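Local structure of pyridine nucleotide-disulphide oxidoreductase dimerisation region (Escherichia coli BL21, 6KYY) at residues 106-111 / 271-276. The protein is a flavoprotein disulfide reductase that binds FAD and copper(II) and is probably involved in resistance to reactive chlorine species. Numbering follows the deposited sequence.
Sequences AEFINN and AGIAVN. With FAD (flavin-adenine dinucleotide), chain N.
Phe-108 meets Ala-271 and Ile-273 in a small, largely apolar contact between two loops of the FAD-binding domain, one running from strand 99-103 to strand 113-116, the other from strand 259-261 to strand 294-296. One face of the phenyl ring receives both partners as CH-pi contacts. The methyl CB of Ala-271 lies over the CG-CD1 side, 4.3 Å from the ring centroid, and CD1 of Ile-273 lies over the CE2-CZ side at 4.2 Å. Both lie on the same face, each 26° off the ring normal. The ring suits this place because it offers a broad flat surface; the short methyl of Ala-271 brings its own backbone near, while the longer isoleucine reaches the CE2-CZ end of the same face. Its CG1 stands beside the backbone N and anti to the carbonyl carbon (chi1 -66°), and the chain beyond is extended, carrying CD1 to the ring crosswise to the phenylalanine side chain. Further along, CB of Ala-271 also faces CB of Asn-111 at 4.0 Å. Gly-272, between the two apolar residues, has a positive phi of 77°, which by itself favours glycine. Ile-132 and Ile-294, from neighbouring strands of the mixed sheet, also touch both Phe-108 and Ile-273, and Phe-108 O accepts a hydrogen bond from Asn-270 ND2. At the other end of 106-111, the backbone of Ala-106 pairs with the adenine: its N donates to FAD N1A at 3.1 Å, and FAD N6A returns a weak hydrogen bond to its O at 3.3 Å. With no hydrogen bond between 106-111 and 271-276, their mutual attraction rests on dispersion and the exclusion of water, whereas at Ala-106, two residues before the phenylalanine, the adenine is met by main-chain N and O.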
ATOM      1  N   ALA B 106      -4.565  29.695  25.079  1.00 24.58           N
ATOM      2  CA  ALA B 106      -3.350  30.442  25.363  1.00 20.15           C
ATOM      3  C   ALA B 106      -3.332  31.773  24.620  1.00 20.29           C
ATOM      4  O   ALA B 106      -3.872  31.907  23.518  1.00 26.56           O
ATOM      5  CB  ALA B 106      -2.115  29.622  24.986  1.00  8.90           C
ATOM      6  N   GLU B 107      -2.695  32.762  25.243  1.00 25.95           N
ATOM      7  CA  GLU B 107      -2.597  34.105  24.690  1.00 23.89           C
ATOM      8  C   GLU B 107      -1.288  34.720  25.161  1.00 23.98           C
ATOM      9  O   GLU B 107      -0.943  34.613  26.341  1.00 19.11           O
ATOM     10  CB  GLU B 107      -3.787  34.967  25.126  1.00 35.18           C
ATOM     11  CG  GLU B 107      -3.791  36.377  24.564  1.00 32.94           C
ATOM     12  CD  GLU B 107      -4.677  37.315  25.361  1.00 22.56           C
ATOM     13  OE1 GLU B 107      -4.216  37.829  26.402  1.00 30.16           O
ATOM     14  OE2 GLU B 107      -5.837  37.533  24.953  1.00 25.85           O
ATOM     15  N   PHE B 108      -0.565  35.354  24.241  1.00 21.56           N
ATOM     16  CA  PHE B 108       0.748  35.913  24.548  1.00 27.60           C
ATOM     17  C   PHE B 108       0.583  37.205  25.340  1.00 28.57           C
ATOM     18  O   PHE B 108       0.048  38.193  24.827  1.00 33.92           O
ATOM     19  CB  PHE B 108       1.537  36.163  23.266  1.00 22.80           C
ATOM     20  CG  PHE B 108       2.380  34.999  22.828  1.00 14.69           C
ATOM     21  CD1 PHE B 108       3.499  34.621  23.552  1.00 15.23           C
ATOM     22  CD2 PHE B 108       2.059  34.287  21.684  1.00 16.18           C
ATOM     23  CE1 PHE B 108       4.278  33.552  23.149  1.00 12.85           C
ATOM     24  CE2 PHE B 108       2.834  33.218  21.275  1.00 16.30           C
ATOM     25  CZ  PHE B 108       3.946  32.850  22.008  1.00 12.09           C
ATOM     26  N   ILE B 109       1.030  37.194  26.596  1.00 28.62           N
ATOM     27  CA  ILE B 109       1.224  38.444  27.323  1.00 24.26           C
ATOM     28  C   ILE B 109       2.553  39.071  26.931  1.00 23.93           C
ATOM     29  O   ILE B 109       2.644  40.283  26.707  1.00 24.07           O
ATOM     30  CB  ILE B 109       1.153  38.202  28.843  1.00 20.73           C
ATOM     31  CG1 ILE B 109      -0.275  37.883  29.284  1.00 30.85           C
ATOM     32  CG2 ILE B 109       1.692  39.406  29.605  1.00  7.04           C
ATOM     33  CD1 ILE B 109      -0.347  37.239  30.652  1.00 25.62           C
ATOM     34  N   ASN B 110       3.592  38.249  26.823  1.00 31.81           N
ATOM     35  CA  ASN B 110       4.952  38.704  26.582  1.00 28.43           C
ATOM     36  C   ASN B 110       5.609  37.737  25.607  1.00 21.75           C
ATOM     37  O   ASN B 110       4.940  36.936  24.949  1.00 33.53           O
ATOM     38  CB  ASN B 110       5.728  38.785  27.901  1.00 19.58           C
ATOM     39  CG  ASN B 110       6.077  40.197  28.274  1.00 48.53           C
ATOM     40  OD1 ASN B 110       5.599  41.142  27.651  1.00 42.62           O
ATOM     41  ND2 ASN B 110       6.911  40.355  29.296  1.00 55.40           N
ATOM     42  N   ASN B 111       6.933  37.815  25.516  1.00 14.79           N
ATOM     43  CA  ASN B 111       7.714  36.775  24.866  1.00 27.07           C
ATOM     44  C   ASN B 111       8.207  35.727  25.855  1.00 24.28           C
ATOM     45  O   ASN B 111       8.948  34.820  25.463  1.00 29.20           O
ATOM     46  CB  ASN B 111       8.897  37.390  24.107  1.00 26.71           C
ATOM     47  CG  ASN B 111       9.933  37.999  25.028  1.00 36.55           C
ATOM     48  OD1 ASN B 111       9.688  39.019  25.676  1.00 39.11           O
ATOM     49  ND2 ASN B 111      11.108  37.384  25.081  1.00 52.22           N
ATOM     50  N   ALA B 271       4.523  39.640  21.552  1.00 20.81           N
ATOM     51  CA  ALA B 271       5.784  38.953  21.800  1.00 20.78           C
ATOM     52  C   ALA B 271       6.853  39.292  20.770  1.00 23.24           C
ATOM     53  O   ALA B 271       7.933  38.695  20.795  1.00 19.91           O
ATOM     54  CB  ALA B 271       5.560  37.440  21.841  1.00 27.47           C
ATOM     55  N   GLY B 272       6.582  40.236  19.872  1.00 18.14           N
ATOM     56  CA  GLY B 272       7.518  40.543  18.809  1.00 24.24           C
ATOM     57  C   GLY B 272       7.526  39.547  17.675  1.00 16.58           C
ATOM     58  O   GLY B 272       8.510  39.477  16.933  1.00 15.03           O
ATOM     59  N   ILE B 273       6.455  38.774  17.517  1.00 31.24           N
ATOM     60  CA  ILE B 273       6.369  37.722  16.510  1.00 18.25           C
ATOM     61  C   ILE B 273       5.675  38.293  15.280  1.00 17.25           C
ATOM     62  O   ILE B 273       4.527  38.745  15.357  1.00 28.57           O
ATOM     63  CB  ILE B 273       5.617  36.496  17.050  1.00 16.87           C
ATOM     64  CG1 ILE B 273       6.417  35.834  18.175  1.00 21.24           C
ATOM     65  CG2 ILE B 273       5.323  35.511  15.932  1.00 10.65           C
ATOM     66  CD1 ILE B 273       5.583  34.950  19.077  1.00  9.47           C
ATOM     67  N   ALA B 274       6.367  38.265  14.145  1.00 16.95           N
ATOM     68  CA  ALA B 274       5.835  38.835  12.917  1.00 17.63           C
ATOM     69  C   ALA B 274       4.827  37.895  12.266  1.00 22.68           C
ATOM     70  O   ALA B 274       4.875  36.674  12.440  1.00 20.22           O
ATOM     71  CB  ALA B 274       6.966  39.144  11.934  1.00 17.60           C
ATOM     72  N   VAL B 275       3.906  38.485  11.507  1.00 22.30           N
ATOM     73  CA  VAL B 275       2.887  37.742  10.776  1.00 14.63           C
ATOM     74  C   VAL B 275       2.720  38.373   9.401  1.00 30.50           C
ATOM     75  O   VAL B 275       2.931  39.576   9.219  1.00 25.43           O
ATOM     76  CB  VAL B 275       1.536  37.718  11.526  1.00 13.72           C
ATOM     77  CG1 VAL B 275       1.586  36.743  12.692  1.00 12.19           C
ATOM     78  CG2 VAL B 275       1.169  39.114  12.003  1.00 20.51           C
ATOM     79  N   ASN B 276       2.347  37.548   8.425  1.00 35.78           N
ATOM     80  CA  ASN B 276       2.037  38.040   7.091  1.00 24.62           C
ATOM     81  C   ASN B 276       0.538  38.333   7.005  1.00 25.43           C
ATOM     82  O   ASN B 276      -0.179  38.310   8.010  1.00 27.99           O
ATOM     83  CB  ASN B 276       2.498  37.040   6.032  1.00 29.31           C
ATOM     84  CG  ASN B 276       2.062  35.621   6.334  1.00 18.87           C
ATOM     85  OD1 ASN B 276       1.255  35.386   7.232  1.00 32.85           O
ATOM     86  ND2 ASN B 276       2.595  34.665   5.582  1.00 11.01           N
TER
HETATM   87  PA  FAD N 501      -2.752  20.882  14.636  1.00 26.90           P
HETATM   88  O1A FAD N 501      -3.645  21.691  13.773  1.00 24.59           O
HETATM   89  O2A FAD N 501      -2.795  19.367  14.404  1.00 30.08           O
HETATM   90  O5B FAD N 501      -3.026  21.186  16.151  1.00 30.02           O
HETATM   91  C5B FAD N 501      -3.701  22.393  16.562  1.00 23.15           C
HETATM   92  C4B FAD N 501      -4.081  22.262  18.016  1.00 30.17           C
HETATM   93  O4B FAD N 501      -3.775  23.490  18.716  1.00 21.28           O
HETATM   94  C3B FAD N 501      -5.557  21.964  18.278  1.00 22.16           C
HETATM   95  O3B FAD N 501      -5.695  20.945  19.261  1.00 29.01           O
HETATM   96  C2B FAD N 501      -6.105  23.310  18.763  1.00 14.48           C
HETATM   97  O2B FAD N 501      -7.193  23.143  19.667  1.00 14.60           O
HETATM   98  C1B FAD N 501      -4.889  23.879  19.486  1.00 18.94           C
HETATM   99  N9A FAD N 501      -4.886  25.334  19.609  1.00 25.58           N
HETATM  100  C8A FAD N 501      -5.141  26.251  18.623  1.00 25.76           C
HETATM  101  N7A FAD N 501      -5.069  27.499  19.022  1.00 18.69           N
HETATM  102  C5A FAD N 501      -4.746  27.396  20.366  1.00 12.42           C
HETATM  103  C6A FAD N 501      -4.525  28.362  21.367  1.00 13.51           C
HETATM  104  N6A FAD N 501      -4.600  29.679  21.159  1.00 21.58           N
HETATM  105  N1A FAD N 501      -4.218  27.921  22.608  1.00 17.59           N
HETATM  106  C2A FAD N 501      -4.142  26.605  22.823  1.00 15.74           C
HETATM  107  N3A FAD N 501      -4.330  25.604  21.960  1.00 20.97           N
HETATM  108  C4A FAD N 501      -4.629  26.068  20.742  1.00 21.72           C
HETATM  109  N1  FAD N 501      -2.613  16.080   6.384  1.00 27.18           N
HETATM  110  C2  FAD N 501      -1.980  15.024   5.792  1.00 23.07           C
HETATM  111  O2  FAD N 501      -0.756  14.873   5.874  1.00 37.33           O
HETATM  112  N3  FAD N 501      -2.718  14.093   5.081  1.00 14.82           N
HETATM  113  C4  FAD N 501      -4.083  14.119   4.877  1.00 25.01           C
HETATM  114  O4  FAD N 501      -4.628  13.224   4.234  1.00 35.08           O
HETATM  115  C4X FAD N 501      -4.746  15.248   5.507  1.00 21.44           C
HETATM  116  N5  FAD N 501      -6.039  15.336   5.397  1.00 27.83           N
HETATM  117  C5X FAD N 501      -6.672  16.409   6.002  1.00 30.18           C
HETATM  118  C6  FAD N 501      -8.055  16.528   5.877  1.00 34.83           C
HETATM  119  C7  FAD N 501      -8.738  17.587   6.466  1.00 52.60           C
HETATM  120  C7M FAD N 501     -10.232  17.683   6.310  1.00 34.20           C
HETATM  121  C8  FAD N 501      -8.024  18.551   7.197  1.00 32.28           C
HETATM  122  C8M FAD N 501      -8.733  19.708   7.847  1.00 22.13           C
HETATM  123  C9  FAD N 501      -6.643  18.436   7.323  1.00 25.94           C
HETATM  124  C9A FAD N 501      -5.965  17.376   6.734  1.00 18.71           C
HETATM  125  N10 FAD N 501      -4.569  17.226   6.848  1.00 19.12           N
HETATM  126  C10 FAD N 501      -3.925  16.174   6.245  1.00 18.83           C
HETATM  127  C1' FAD N 501      -3.766  18.209   7.592  1.00 26.43           C
HETATM  128  C2' FAD N 501      -3.535  17.822   9.049  1.00 19.15           C
HETATM  129  O2' FAD N 501      -4.776  17.787   9.756  1.00 27.12           O
HETATM  130  C3' FAD N 501      -2.617  18.857   9.702  1.00 23.91           C
HETATM  131  O3' FAD N 501      -1.726  19.370   8.719  1.00 21.95           O
HETATM  132  C4' FAD N 501      -1.801  18.321  10.879  1.00 30.64           C
HETATM  133  O4' FAD N 501      -2.673  18.042  11.975  1.00 41.87           O
HETATM  134  C5' FAD N 501      -0.702  19.271  11.308  1.00 21.92           C
HETATM  135  O5' FAD N 501      -1.246  20.234  12.234  1.00 20.19           O
HETATM  136  P   FAD N 501      -0.314  21.036  13.219  1.00 20.18           P
HETATM  137  O1P FAD N 501       0.815  20.127  13.714  1.00 16.75           O
HETATM  138  O2P FAD N 501       0.140  22.297  12.593  1.00 38.20           O
HETATM  139  O3P FAD N 501      -1.249  21.356  14.459  1.00 30.22           O